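Acetyl-CoA acetyltransferase (Mycobacterium smegmatis, PDB 4EGV) is a monomeric thiolase-like protein, probably with acyltransferase activity, that carries an additional C-terminal domain beyond its thiolase fold. Local coordinates at residues V137-S142 / A273-M278. Numbering follows the deposited sequence.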
loop_
_atom_site.group_PDB
_atom_site.type_symbol
_atom_site.label_atom_id
_atom_site.label_comp_id
_atom_site.label_asym_id
_atom_site.label_seq_id
_atom_site.Cartn_x
_atom_site.Cartn_y
_atom_site.Cartn_z
ATOM N N VAL A 137 18.303 12.647 -8.347
ATOM C CA VAL A 137 16.874 12.672 -8.425
ATOM C C VAL A 137 16.286 12.987 -7.061
ATOM O O VAL A 137 16.754 12.517 -6.058
ATOM C CB VAL A 137 16.344 11.300 -8.932
ATOM C CG1 VAL A 137 14.787 11.237 -8.947
ATOM C CG2 VAL A 137 16.924 10.971 -10.300
ATOM N N LEU A 138 15.247 13.801 -7.049
ATOM C CA LEU A 138 14.457 14.074 -5.850
ATOM C C LEU A 138 13.015 13.608 -6.017
ATOM O O LEU A 138 12.342 13.970 -6.947
ATOM C CB LEU A 138 14.489 15.572 -5.465
ATOM C CG LEU A 138 13.800 15.946 -4.142
ATOM C CD1 LEU A 138 14.486 15.229 -2.961
ATOM C CD2 LEU A 138 13.766 17.427 -3.896
ATOM N N ILE A 139 12.562 12.785 -5.086
ATOM C CA ILE A 139 11.209 12.297 -5.037
ATOM C C ILE A 139 10.475 12.912 -3.833
ATOM O O ILE A 139 11.072 13.125 -2.788
ATOM C CB ILE A 139 11.279 10.777 -4.962
ATOM C CG1 ILE A 139 11.727 10.216 -6.306
ATOM C CG2 ILE A 139 9.950 10.129 -4.581
ATOM C CD1 ILE A 139 12.261 8.789 -6.199
ATOM N N PHE A 140 9.205 13.246 -3.974
ATOM C CA PHE A 140 8.500 13.848 -2.858
ATOM C C PHE A 140 7.003 13.660 -3.014
ATOM O O PHE A 140 6.520 13.302 -4.085
ATOM C CB PHE A 140 8.862 15.337 -2.667
ATOM C CG PHE A 140 8.842 16.130 -3.938
ATOM C CD1 PHE A 140 7.643 16.480 -4.541
ATOM C CD2 PHE A 140 10.032 16.476 -4.563
ATOM C CE1 PHE A 140 7.615 17.187 -5.735
ATOM C CE2 PHE A 140 10.016 17.193 -5.802
ATOM C CZ PHE A 140 8.792 17.543 -6.366
ATOM N N GLY A 141 6.265 13.863 -1.927
ATOM C CA GLY A 141 4.821 13.785 -1.971
ATOM C C GLY A 141 4.281 14.440 -0.734
ATOM O O GLY A 141 5.043 14.695 0.151
ATOM N N SER A 142 2.980 14.695 -0.655
ATOM C CA SER A 142 2.371 15.396 0.489
ATOM C C SER A 142 0.861 15.312 0.481
ATOM O O SER A 142 0.253 14.948 -0.515
ATOM C CB SER A 142 2.793 16.879 0.575
ATOM O OG SER A 142 2.536 17.578 -0.626
ATOM N N ALA A 273 6.841 14.000 2.652
ATOM C CA ALA A 273 8.013 13.151 2.666
ATOM C C ALA A 273 8.824 13.346 1.368
ATOM O O ALA A 273 8.244 13.599 0.341
ATOM C CB ALA A 273 7.592 11.710 2.890
ATOM N N ALA A 274 10.154 13.248 1.426
ATOM C CA ALA A 274 11.023 13.353 0.265
ATOM C C ALA A 274 12.176 12.368 0.330
ATOM O O ALA A 274 12.661 12.051 1.404
ATOM C CB ALA A 274 11.528 14.747 0.128
ATOM N N LEU A 275 12.598 11.868 -0.825
ATOM C CA LEU A 275 13.801 11.044 -0.919
ATOM C C LEU A 275 14.829 11.594 -1.900
ATOM O O LEU A 275 14.531 11.900 -3.020
ATOM C CB LEU A 275 13.459 9.585 -1.305
ATOM C CG LEU A 275 12.290 8.881 -0.595
ATOM C CD1 LEU A 275 11.803 7.667 -1.363
ATOM C CD2 LEU A 275 12.641 8.532 0.838
ATOM N N LEU A 276 16.059 11.692 -1.464
ATOM C CA LEU A 276 17.119 12.124 -2.317
ATOM C C LEU A 276 18.020 10.963 -2.690
ATOM O O LEU A 276 18.545 10.295 -1.849
ATOM C CB LEU A 276 17.891 13.226 -1.615
ATOM C CG LEU A 276 19.026 13.996 -2.302
ATOM C CD1 LEU A 276 18.634 14.721 -3.640
ATOM C CD2 LEU A 276 19.613 14.923 -1.257
HETATM N N MSE A 277 18.195 10.751 -3.982
HETATM C CA MSE A 277 18.861 9.589 -4.521
HETATM C C MSE A 277 19.861 10.009 -5.568
HETATM O O MSE A 277 19.657 10.984 -6.276
HETATM C CB MSE A 277 17.822 8.728 -5.171
HETATM C CG MSE A 277 18.254 7.299 -5.458
HETATM SE SE MSE A 277 16.783 6.245 -6.309
HETATM C CE MSE A 277 15.287 7.083 -5.388
HETATM N N MSE A 278 20.935 9.248 -5.682
HETATM C CA MSE A 278 22.097 9.644 -6.478
HETATM C C MSE A 278 22.898 8.431 -6.921
HETATM O O MSE A 278 22.795 7.370 -6.340
HETATM C CB MSE A 278 23.047 10.468 -5.608
HETATM C CG MSE A 278 22.996 11.936 -5.706
HETATM SE SE MSE A 278 24.148 12.752 -4.311
HETATM C CE MSE A 278 24.724 11.103 -3.533
#
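Val137 and Met277, a selenomethionine here, exchange two backbone hydrogen bonds, Val137 N to Met277 O at 3.0 Å and Met277 N to Val137 O at 3.1 Å. Ile139 and Leu275 form the next hydrogen-bonded pair: Ile139 N reaches Leu275 O at 3.0 Å and Leu275 N returns to Ile139 O. Beyond it, Ala273 N bonds to Gly141 O; the reciprocal bond from Gly141 N is less surely placed. Leu138 with Leu276 and Phe140 with Ala274 are the intervening non-hydrogen-bonded pairs; on their outer sides Leu138 and Phe140 bond to Ala72 of strand 70-73, and Ala274 to Gly26 of strand 20-29. The two antiparallel strands run at 171° inside the mixed sheet of the thiolase fold, a layered α/β architecture with helices on both faces. On one face, Ile139 CD1 meets Met277 CE at 3.6 Å, the selenomethionine chain bending at its last torsion (chi3 -34°). Helix 117-130 packs on Val137 and Met277, and helix 383-397 on Ile139, Ala273 and Leu275. On the other face, Leu138, with CG anti to its own N (chi1 -174°), swings CD1 across to Leu276 CB at 4.2 Å and Ala274 CB at 4.3 Å. Phe140 touches Ala274 through CB, 3.9 Å from Ala274 CB, while its ring leads away and takes Leu138 CG at its edge. Helix 42-56 covers Leu138 through Ala50 and Leu276 through Leu54.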